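Local coordinates for protein elongation factor 1-beta (Pyrococcus horikoshii OT-3, PDB 7CSL) that probably promotes the exchange of GDP for GTP on elongation factor 1-alpha, regenerating the form that joins aminoacyl-tRNA in a ternary complex, at residues T15-N20 against F48-L53; N20-E25 against V41-I46; E25-K30 against E75-V80; E34-A39 against Y65-V70. All coordinates share one frame; numbering follows the deposited sequence.

Interaction 1: residues T15-N20 against F48-L53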
# COMPACT_ATOMS: atom_id res chain seq x y z
N THR C 15 9.83 -21.44 9.37
CA THR C 15 10.72 -21.34 10.57
C THR C 15 12.18 -21.65 10.26
O THR C 15 13.07 -21.14 10.97
CB THR C 15 10.29 -22.29 11.71
OG1 THR C 15 10.08 -23.59 11.17
CG2 THR C 15 9.04 -21.79 12.37
N ASP C 16 12.42 -22.40 9.20
CA ASP C 16 13.72 -22.87 8.86
C ASP C 16 13.88 -23.21 7.35
O ASP C 16 12.93 -23.65 6.70
CB ASP C 16 13.91 -24.14 9.67
CG ASP C 16 15.30 -24.59 9.70
OD1 ASP C 16 16.12 -23.85 10.30
OD2 ASP C 16 15.57 -25.67 9.13
N PRO C 17 15.11 -23.05 6.80
CA PRO C 17 15.33 -23.44 5.40
C PRO C 17 15.01 -24.90 5.05
O PRO C 17 14.78 -25.18 3.87
CB PRO C 17 16.82 -23.22 5.20
CG PRO C 17 17.26 -22.31 6.25
CD PRO C 17 16.24 -22.31 7.36
N ASP C 18 15.02 -25.81 6.03
CA ASP C 18 14.72 -27.24 5.84
C ASP C 18 13.25 -27.63 6.08
O ASP C 18 12.93 -28.81 6.09
CB ASP C 18 15.63 -28.13 6.74
CG ASP C 18 17.11 -28.11 6.32
OD1 ASP C 18 17.46 -27.54 5.26
OD2 ASP C 18 17.93 -28.68 7.07
N VAL C 19 12.35 -26.66 6.26
CA VAL C 19 10.91 -26.94 6.31
C VAL C 19 10.45 -27.56 4.97
O VAL C 19 10.81 -27.10 3.89
CB VAL C 19 10.06 -25.66 6.60
CG1 VAL C 19 8.57 -25.94 6.44
CG2 VAL C 19 10.34 -25.14 8.00
N ASN C 20 9.69 -28.63 5.08
CA ASN C 20 9.03 -29.24 3.94
C ASN C 20 7.90 -28.29 3.52
O ASN C 20 6.88 -28.18 4.20
CB ASN C 20 8.50 -30.61 4.34
CG ASN C 20 7.98 -31.40 3.16
OD1 ASN C 20 7.34 -30.87 2.25
ND2 ASN C 20 8.23 -32.70 3.19
N PHE C 48 19.43 -17.40 1.67
CA PHE C 48 20.09 -18.43 2.47
C PHE C 48 19.22 -19.65 2.61
O PHE C 48 19.19 -20.27 3.66
CB PHE C 48 20.52 -17.90 3.86
CG PHE C 48 21.39 -16.68 3.78
CD1 PHE C 48 22.76 -16.79 3.46
CD2 PHE C 48 20.85 -15.41 3.96
CE1 PHE C 48 23.56 -15.65 3.35
CE2 PHE C 48 21.64 -14.29 3.86
CZ PHE C 48 23.00 -14.41 3.55
N GLY C 49 18.43 -19.91 1.58
CA GLY C 49 17.67 -21.12 1.48
C GLY C 49 16.26 -21.02 1.98
O GLY C 49 15.52 -21.95 1.78
N LEU C 50 15.91 -19.88 2.61
CA LEU C 50 14.54 -19.59 2.99
C LEU C 50 13.67 -19.32 1.75
O LEU C 50 14.00 -18.51 0.91
CB LEU C 50 14.50 -18.36 3.89
CG LEU C 50 15.26 -18.45 5.21
CD1 LEU C 50 15.59 -17.07 5.72
CD2 LEU C 50 14.51 -19.26 6.25
N VAL C 51 12.54 -20.00 1.66
CA VAL C 51 11.60 -19.83 0.57
C VAL C 51 10.26 -19.44 1.17
O VAL C 51 9.72 -20.16 1.97
CB VAL C 51 11.51 -21.10 -0.27
CG1 VAL C 51 10.48 -20.94 -1.38
CG2 VAL C 51 12.90 -21.42 -0.87
N ALA C 52 9.76 -18.26 0.80
CA ALA C 52 8.39 -17.86 1.18
C ALA C 52 7.34 -18.56 0.30
O ALA C 52 7.58 -18.91 -0.87
CB ALA C 52 8.24 -16.36 1.08
N LEU C 53 6.19 -18.82 0.90
CA LEU C 53 4.97 -19.22 0.21
C LEU C 53 4.10 -17.96 0.13
O LEU C 53 3.82 -17.33 1.15
CB LEU C 53 4.23 -20.29 0.98
CG LEU C 53 4.58 -21.79 0.89
CD1 LEU C 53 6.04 -22.07 0.76
CD2 LEU C 53 4.02 -22.49 2.11
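The tip of the beta hairpin made by strands 37-47 and 50-59 meets the loop ahead of helix 21-29 here: Pro-17 lies against Phe-48, Gly-49 and Leu-50. The backbone angles at the hairpin tip match a type I' turn, left-handed both at Phe-48 (phi 59°) and at Gly-49 (phi 94°). Pro-17 is the one residue of 15-20 with a large buried patch, and three of its ring carbons each find a different neighbour. CD touches the methyl CD2 of Leu-50 at 3.7 Å, CG stands 3.8 Å from the carbonyl O of Phe-48, and CB is 3.9 Å from the carbonyl O of Gly-49. Leu-50 holds CG anti to its carbonyl carbon (chi1 -61°), which brings CD2 alongside the proline ring, the two side chains pointing the same way. A beta carbon on Gly-49 would fall 3.5 Å from Pro-17 CB and also press on the carbonyl O of Phe-48, so the bare glycine fits both neighbours. No hydrogen bond crosses the contact. The proline loop instead holds its own shape: Val-19 N reaches Asp-16 O at 3.1 Å in a type I turn, and Asp-18 N meets Asp-16 OD2 at 3.2 Å from above the carboxylate plane. Another protein chain of the assembly also reaches this region, packing on Pro-17 and accepting a bond from Phe-48 N. The arrangement combines an Asx turn centred on a proline with a two-residue hairpin turn, at one end of a ferredoxin-like alpha-beta sandwich.

Interaction 2: residues N20-E25 against V41-I46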
# COMPACT_ATOMS: atom_id res chain seq x y z
N ASN C 20 9.69 -28.63 5.08
CA ASN C 20 9.03 -29.24 3.94
C ASN C 20 7.90 -28.29 3.52
O ASN C 20 6.88 -28.18 4.20
CB ASN C 20 8.50 -30.61 4.34
CG ASN C 20 7.98 -31.40 3.16
OD1 ASN C 20 7.34 -30.87 2.25
ND2 ASN C 20 8.23 -32.70 3.19
N LEU C 21 8.09 -27.63 2.38
CA LEU C 21 7.17 -26.61 1.90
C LEU C 21 5.91 -27.23 1.27
O LEU C 21 4.84 -26.60 1.31
CB LEU C 21 7.89 -25.67 0.92
CG LEU C 21 9.13 -24.94 1.48
CD1 LEU C 21 10.00 -24.35 0.36
CD2 LEU C 21 8.75 -23.87 2.49
N ASP C 22 6.01 -28.45 0.72
CA ASP C 22 4.82 -29.17 0.21
C ASP C 22 3.85 -29.52 1.37
O ASP C 22 2.61 -29.40 1.26
CB ASP C 22 5.21 -30.44 -0.58
CG ASP C 22 6.07 -30.13 -1.83
OD1 ASP C 22 5.87 -29.08 -2.49
OD2 ASP C 22 6.95 -30.93 -2.15
N GLU C 23 4.43 -29.93 2.49
CA GLU C 23 3.69 -30.29 3.68
C GLU C 23 3.05 -29.06 4.30
O GLU C 23 1.89 -29.11 4.73
CB GLU C 23 4.64 -30.95 4.66
CG GLU C 23 4.03 -31.45 5.96
CD GLU C 23 5.08 -32.09 6.86
OE1 GLU C 23 5.10 -31.76 8.06
OE2 GLU C 23 5.91 -32.90 6.35
N LEU C 24 3.83 -27.97 4.35
CA LEU C 24 3.41 -26.71 4.93
C LEU C 24 2.29 -26.06 4.08
O LEU C 24 1.24 -25.65 4.61
CB LEU C 24 4.62 -25.75 5.10
CG LEU C 24 4.25 -24.34 5.56
CD1 LEU C 24 3.68 -24.40 6.97
CD2 LEU C 24 5.44 -23.40 5.53
N GLU C 25 2.48 -26.04 2.77
CA GLU C 25 1.42 -25.55 1.88
C GLU C 25 0.10 -26.24 2.13
O GLU C 25 -0.93 -25.59 2.29
CB GLU C 25 1.82 -25.75 0.43
CG GLU C 25 0.86 -25.14 -0.60
CD GLU C 25 1.37 -25.33 -2.00
OE1 GLU C 25 2.61 -25.32 -2.16
OE2 GLU C 25 0.54 -25.49 -2.94
N VAL C 41 -0.89 -20.50 -5.11
CA VAL C 41 0.22 -20.38 -4.18
C VAL C 41 1.48 -20.32 -5.03
O VAL C 41 1.66 -21.18 -5.88
CB VAL C 41 0.29 -21.57 -3.21
CG1 VAL C 41 1.28 -21.27 -2.10
CG2 VAL C 41 -1.08 -21.83 -2.60
N GLU C 42 2.32 -19.32 -4.81
CA GLU C 42 3.60 -19.24 -5.46
C GLU C 42 4.70 -19.36 -4.42
O GLU C 42 4.51 -18.99 -3.26
CB GLU C 42 3.74 -17.93 -6.20
CG GLU C 42 2.60 -17.73 -7.17
CD GLU C 42 2.96 -16.80 -8.27
OE1 GLU C 42 3.39 -15.67 -7.97
OE2 GLU C 42 2.77 -17.20 -9.43
N ARG C 43 5.85 -19.86 -4.86
CA ARG C 43 7.04 -19.92 -4.02
C ARG C 43 8.00 -18.85 -4.46
O ARG C 43 8.21 -18.65 -5.67
CB ARG C 43 7.66 -21.30 -4.08
CG ARG C 43 6.65 -22.36 -3.74
CD ARG C 43 7.28 -23.66 -3.33
NE ARG C 43 6.26 -24.57 -2.85
CZ ARG C 43 6.44 -25.86 -2.58
NH1 ARG C 43 7.63 -26.44 -2.71
NH2 ARG C 43 5.41 -26.59 -2.15
N GLU C 44 8.54 -18.13 -3.49
CA GLU C 44 9.48 -17.06 -3.76
C GLU C 44 10.70 -17.21 -2.85
O GLU C 44 10.61 -17.01 -1.60
CB GLU C 44 8.83 -15.67 -3.57
CG GLU C 44 9.56 -14.57 -4.33
CD GLU C 44 9.34 -13.17 -3.77
OE1 GLU C 44 8.49 -12.98 -2.89
OE2 GLU C 44 10.03 -12.24 -4.23
N PRO C 45 11.87 -17.52 -3.48
CA PRO C 45 13.08 -17.68 -2.69
C PRO C 45 13.50 -16.35 -2.19
O PRO C 45 13.43 -15.38 -2.91
CB PRO C 45 14.11 -18.21 -3.72
CG PRO C 45 13.63 -17.66 -5.04
CD PRO C 45 12.13 -17.64 -4.93
N ILE C 46 13.94 -16.30 -0.95
CA ILE C 46 14.38 -15.04 -0.33
C ILE C 46 15.89 -14.98 -0.18
O ILE C 46 16.58 -14.29 -0.94
CB ILE C 46 13.68 -14.85 1.05
CG1 ILE C 46 12.18 -15.17 0.94
CG2 ILE C 46 14.00 -13.49 1.62
CD1 ILE C 46 11.39 -14.26 0.03
O HOH W 1 3.82 -23.61 -4.08
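The guanidinium of Arg-43 has Leu-21 CB over one face, 3.7 Å above its plane and toward the rim, while acidic oxygens of Asp-22 and Glu-25 gather at its edge. NH2 is gripped twice. Arg-43 NH2 donates to Asp-22 OD1 at 2.6 Å, on the anti side of a carboxylate tilted 36° from the guanidinium, and Arg-43 NH1 adds a weak bond to the same oxygen. Glu-25 OE1 lies 3.1 Å from Arg-43 NH2 on a nearly straight path (170°), its carboxylate almost perpendicular to the guanidinium. A water bridges Glu-25 OE1, at 2.8 Å, to Arg-43 NE. Glu-25 sets CG anti to its backbone N (chi1 -174°) and runs out extended; this carries CD alongside Val-41 CG1, 4.1 Å away, and OE2 forms a salt bridge with Lys-29. With an alanine at Glu-25, Arg-43 NH2 and Lys-29 would probably each lose an acidic mate, and a gap would open beside Val-41. The axes of segments 21-25 and 41-46 run roughly antiparallel and approach to 11.3 Å, spanned by long side chains. Beneath the network, Leu-21 continues onto Val-51 and Leu-53 of strand 50-59, so the first turn of the helix spans two neighbouring strands.

Interaction 3: residues E25-K30 against E75-V80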
# COMPACT_ATOMS: atom_id res chain seq x y z
N GLU C 25 2.48 -26.04 2.77
CA GLU C 25 1.42 -25.55 1.88
C GLU C 25 0.10 -26.24 2.13
O GLU C 25 -0.93 -25.59 2.29
CB GLU C 25 1.82 -25.75 0.43
CG GLU C 25 0.86 -25.14 -0.60
CD GLU C 25 1.37 -25.33 -2.00
OE1 GLU C 25 2.61 -25.32 -2.16
OE2 GLU C 25 0.54 -25.49 -2.94
N GLU C 26 0.14 -27.57 2.17
CA GLU C 26 -1.05 -28.39 2.37
C GLU C 26 -1.77 -28.04 3.68
O GLU C 26 -3.00 -28.08 3.73
CB GLU C 26 -0.70 -29.90 2.33
CG GLU C 26 -1.91 -30.81 2.09
CD GLU C 26 -1.73 -32.23 2.62
OE1 GLU C 26 -0.82 -32.95 2.14
OE2 GLU C 26 -2.52 -32.65 3.50
N LYS C 27 -0.99 -27.76 4.74
CA LYS C 27 -1.54 -27.45 6.07
C LYS C 27 -2.16 -26.07 6.11
O LYS C 27 -3.22 -25.85 6.74
CB LYS C 27 -0.46 -27.53 7.16
CG LYS C 27 -0.35 -28.90 7.84
CD LYS C 27 1.07 -29.23 8.28
CE LYS C 27 1.13 -30.41 9.26
NZ LYS C 27 1.34 -29.96 10.68
N LEU C 28 -1.46 -25.13 5.50
CA LEU C 28 -1.96 -23.76 5.40
C LEU C 28 -3.25 -23.70 4.60
O LEU C 28 -4.16 -22.96 4.95
CB LEU C 28 -0.91 -22.90 4.71
CG LEU C 28 0.33 -22.68 5.55
CD1 LEU C 28 1.45 -22.11 4.66
CD2 LEU C 28 0.01 -21.78 6.73
N LYS C 29 -3.32 -24.47 3.53
CA LYS C 29 -4.54 -24.48 2.71
C LYS C 29 -5.76 -24.87 3.55
O LYS C 29 -6.80 -24.25 3.42
CB LYS C 29 -4.38 -25.36 1.49
CG LYS C 29 -3.55 -24.73 0.38
CD LYS C 29 -3.12 -25.76 -0.65
CE LYS C 29 -2.65 -25.10 -1.92
NZ LYS C 29 -1.98 -26.05 -2.85
N LYS C 30 -5.60 -25.84 4.46
CA LYS C 30 -6.72 -26.34 5.27
C LYS C 30 -7.26 -25.35 6.32
O LYS C 30 -8.32 -25.58 6.86
CB LYS C 30 -6.34 -27.67 5.96
CG LYS C 30 -6.07 -28.82 4.98
CD LYS C 30 -5.41 -30.04 5.67
CE LYS C 30 -6.38 -30.71 6.64
NZ LYS C 30 -6.11 -32.17 6.86
N GLU C 75 -0.32 -18.15 11.07
CA GLU C 75 0.71 -18.07 12.09
C GLU C 75 0.60 -19.16 13.19
O GLU C 75 1.56 -19.41 13.93
CB GLU C 75 0.79 -16.65 12.68
CG GLU C 75 1.43 -15.61 11.72
CD GLU C 75 1.74 -14.25 12.36
OE1 GLU C 75 1.28 -14.02 13.49
OE2 GLU C 75 2.47 -13.40 11.76
N GLU C 76 -0.55 -19.82 13.29
CA GLU C 76 -0.73 -20.91 14.23
C GLU C 76 -0.17 -22.23 13.67
O GLU C 76 0.11 -23.15 14.45
CB GLU C 76 -2.21 -21.07 14.61
CG GLU C 76 -2.74 -19.92 15.49
CD GLU C 76 -4.26 -19.71 15.43
OE1 GLU C 76 -4.99 -20.48 14.76
OE2 GLU C 76 -4.75 -18.75 16.07
N VAL C 77 0.01 -22.33 12.35
CA VAL C 77 0.44 -23.60 11.74
C VAL C 77 1.92 -23.88 11.99
O VAL C 77 2.75 -22.96 12.03
CB VAL C 77 0.11 -23.65 10.23
CG1 VAL C 77 0.64 -24.91 9.57
CG2 VAL C 77 -1.38 -23.55 10.01
N GLU C 78 2.22 -25.17 12.19
CA GLU C 78 3.57 -25.66 12.53
C GLU C 78 4.53 -25.29 11.40
O GLU C 78 4.18 -25.44 10.22
CB GLU C 78 3.53 -27.18 12.68
CG GLU C 78 4.78 -27.85 13.21
CD GLU C 78 4.63 -29.37 13.21
OE1 GLU C 78 5.31 -30.05 12.41
OE2 GLU C 78 3.76 -29.87 13.97
N ASN C 79 5.70 -24.79 11.78
CA ASN C 79 6.77 -24.36 10.85
C ASN C 79 6.58 -23.01 10.13
O ASN C 79 7.26 -22.71 9.16
CB ASN C 79 7.11 -25.46 9.85
CG ASN C 79 7.64 -26.71 10.51
OD1 ASN C 79 7.91 -26.74 11.71
ND2 ASN C 79 7.84 -27.74 9.71
N VAL C 80 5.66 -22.20 10.62
CA VAL C 80 5.45 -20.87 10.15
C VAL C 80 6.12 -19.90 11.09
O VAL C 80 5.72 -19.78 12.23
CB VAL C 80 3.97 -20.52 10.11
CG1 VAL C 80 3.77 -19.06 9.73
CG2 VAL C 80 3.23 -21.47 9.14
O HOH W 2 3.98 -30.06 10.22
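Leu-28 carries the close-packed half of this contact, putting its CD2 methyl against Val-77 and Val-80 together. CD2 lies 4.0 Å from Val-77 CB and equally 4.0 Å from Val-80 CG2, so a single methyl meets both ends of the type II turn 77-80. Leucine CG sits anti to its carbonyl carbon (chi1 -69°), which swings that methyl toward the turn. One residue earlier, Lys-27 adds its CB, 3.7 Å from Val-77 CG1; thus the two methyl branches of Val-77 divide their work, CG1 meeting Lys-27 and CG2 facing Leu-28. Behind them, Leu-28 continues onto Leu-53 and Phe-55 of strand 50-59, and Val-77 also touches Leu-24 and Val-31.

The polar side is looser. The chain of Lys-27 bends at chi2 and chi4, leaving NZ 4.1 Å from Glu-78 OE2, beyond salt-bridge distance. A water fills the link, accepting from Lys-27 NZ at 2.7 Å and donating to Glu-78 OE1 at 2.6 Å. With no direct hydrogen bond between helix and turn, the chemistry implies that apolar contact does most of the joining, while the lysine-glutamate attraction is probably weakened by the intervening water and lies at the polar edge of the contact.

Interaction 4: residues E34-A39 against Y65-V70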
# COMPACT_ATOMS: atom_id res chain seq x y z
N GLU C 34 -13.77 -20.87 5.26
CA GLU C 34 -14.64 -21.27 4.17
C GLU C 34 -15.07 -20.13 3.25
O GLU C 34 -15.16 -20.35 2.05
CB GLU C 34 -15.90 -22.01 4.69
CG GLU C 34 -16.75 -22.65 3.57
CD GLU C 34 -18.08 -23.25 4.06
OE1 GLU C 34 -18.14 -23.74 5.21
OE2 GLU C 34 -19.07 -23.25 3.28
N LYS C 35 -15.38 -18.95 3.79
CA LYS C 35 -15.81 -17.83 2.95
C LYS C 35 -14.66 -17.17 2.16
O LYS C 35 -14.96 -16.34 1.32
CB LYS C 35 -16.59 -16.74 3.71
CG LYS C 35 -15.81 -15.90 4.71
CD LYS C 35 -16.77 -14.90 5.38
CE LYS C 35 -16.07 -13.80 6.17
NZ LYS C 35 -15.11 -14.39 7.14
N TYR C 36 -13.40 -17.55 2.41
CA TYR C 36 -12.28 -17.11 1.55
C TYR C 36 -12.00 -18.19 0.52
O TYR C 36 -12.39 -19.33 0.69
CB TYR C 36 -11.05 -16.79 2.38
CG TYR C 36 -11.29 -15.77 3.44
CD1 TYR C 36 -11.18 -14.42 3.17
CD2 TYR C 36 -11.64 -16.14 4.72
CE1 TYR C 36 -11.41 -13.49 4.16
CE2 TYR C 36 -11.87 -15.21 5.71
CZ TYR C 36 -11.76 -13.89 5.42
OH TYR C 36 -11.97 -12.95 6.38
N GLY C 37 -11.36 -17.82 -0.57
CA GLY C 37 -10.94 -18.77 -1.56
C GLY C 37 -9.48 -18.60 -1.78
O GLY C 37 -8.86 -17.79 -1.13
N LEU C 38 -8.94 -19.34 -2.73
CA LEU C 38 -7.52 -19.33 -2.99
C LEU C 38 -7.28 -19.40 -4.48
O LEU C 38 -7.69 -20.36 -5.11
CB LEU C 38 -6.86 -20.53 -2.30
CG LEU C 38 -5.35 -20.66 -2.43
CD1 LEU C 38 -4.62 -19.51 -1.75
CD2 LEU C 38 -4.88 -21.95 -1.81
N ALA C 39 -6.64 -18.39 -5.05
CA ALA C 39 -6.40 -18.38 -6.49
C ALA C 39 -5.18 -19.21 -6.85
O ALA C 39 -5.22 -19.92 -7.82
CB ALA C 39 -6.27 -16.94 -7.04
N TYR C 65 -14.67 -9.20 6.27
CA TYR C 65 -13.53 -9.84 5.60
C TYR C 65 -12.22 -9.13 5.96
O TYR C 65 -12.14 -7.90 6.02
CB TYR C 65 -13.71 -9.86 4.10
CG TYR C 65 -14.78 -10.79 3.58
CD1 TYR C 65 -16.16 -10.52 3.79
CD2 TYR C 65 -14.45 -11.90 2.81
CE1 TYR C 65 -17.14 -11.34 3.25
CE2 TYR C 65 -15.43 -12.74 2.30
CZ TYR C 65 -16.78 -12.46 2.51
OH TYR C 65 -17.73 -13.31 2.00
N SER C 66 -11.22 -9.95 6.20
CA SER C 66 -9.94 -9.50 6.65
C SER C 66 -8.92 -10.55 6.22
O SER C 66 -9.00 -11.72 6.61
CB SER C 66 -9.95 -9.35 8.16
OG SER C 66 -8.65 -9.27 8.67
N PHE C 67 -7.97 -10.14 5.40
CA PHE C 67 -6.82 -11.01 5.12
C PHE C 67 -5.90 -11.10 6.36
O PHE C 67 -5.22 -12.08 6.53
CB PHE C 67 -6.06 -10.55 3.86
CG PHE C 67 -6.92 -10.53 2.65
CD1 PHE C 67 -7.48 -11.72 2.16
CD2 PHE C 67 -7.27 -9.34 2.05
CE1 PHE C 67 -8.31 -11.71 1.06
CE2 PHE C 67 -8.10 -9.33 0.95
CZ PHE C 67 -8.63 -10.53 0.46
N ASP C 68 -5.96 -10.11 7.26
CA ASP C 68 -5.19 -10.17 8.50
C ASP C 68 -5.60 -11.36 9.38
O ASP C 68 -4.76 -11.92 10.06
CB ASP C 68 -5.32 -8.87 9.33
CG ASP C 68 -4.30 -7.78 8.92
OD1 ASP C 68 -3.69 -7.86 7.85
OD2 ASP C 68 -4.13 -6.83 9.70
N GLU C 69 -6.88 -11.73 9.36
CA GLU C 69 -7.36 -12.84 10.17
C GLU C 69 -6.94 -14.13 9.50
O GLU C 69 -6.70 -15.10 10.20
CB GLU C 69 -8.88 -12.78 10.39
CG GLU C 69 -9.30 -11.61 11.27
CD GLU C 69 -10.82 -11.45 11.43
OE1 GLU C 69 -11.57 -12.34 10.98
OE2 GLU C 69 -11.26 -10.42 12.01
N VAL C 70 -6.79 -14.13 8.16
CA VAL C 70 -6.35 -15.34 7.51
C VAL C 70 -4.90 -15.54 7.90
O VAL C 70 -4.52 -16.65 8.24
CB VAL C 70 -6.62 -15.41 6.00
CG1 VAL C 70 -6.26 -16.77 5.45
CG2 VAL C 70 -8.07 -15.14 5.69
O HOH W 3 -17.11 -14.89 -0.20
O HOH W 4 -12.38 -13.50 8.69
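Tyr-36, Tyr-65 and Lys-35 bury most of the surface in this contact, and Tyr-36 is its middle piece. One face of its ring receives Val-70 CG2, a CH-pi contact with the methyl 3.7 Å from the ring centroid and almost straight above it. From the opposite side Tyr-65 brings an edge toward the Tyr-36 ring in an offset edge-to-face pair, centroids 5.5 Å apart and planes at 76°. The phenol oxygen is gripped by backbone: Ser-66 N donates to Tyr-36 OH at 3.1 Å along a nearly straight line (163°). Ser-66 also serves as N-cap of helix 67-75, its OG accepting from Glu-69 N. Replacing Tyr-36 by a leucine would probably leave Ser-66 N without this acceptor and Val-70 and Tyr-65 without the flat ring between them.

Tyr-65 is covered on a face by Lys-35, whose CE stands 3.8 Å from the ring centroid. The lysine CG lies between backbone N and carbonyl carbon (chi1 69°), which directs the extended chain across the ring face, with a bend only at its last torsion, and NZ follows at 5.0 Å from the centroid as a cation-pi partner. A water ties Lys-35 O (3.0 Å) to Tyr-65 OH. Tyr-36 and Phe-67 both rest on Val-57 and Val-70 reaches Ile-10, making this an N-capped helix packed on a beta sheet through an aromatic cluster.

How the interactions relate
Following the chain from the N terminus, the span of interaction 1 opens first, in the loop after strand 6-14, and closes at 48-53 only after interaction 2, joining helix 21-29 to strand 37-47, has closed within it. The two share Asn-20 and are linked again by a backbone hydrogen bond between Ala-52 and Glu-44. Interaction 3 leaves the same helix at Glu-25 for the loop before strand 80-90, so it crosses both earlier contacts. Interaction 4 falls entirely within the span of interaction 3, crosses 1 and 2, and joins the start of strand 37-47 to helix 67-75. Together they tie the two helices and their flanking loops to one another and to strands of the antiparallel sheet.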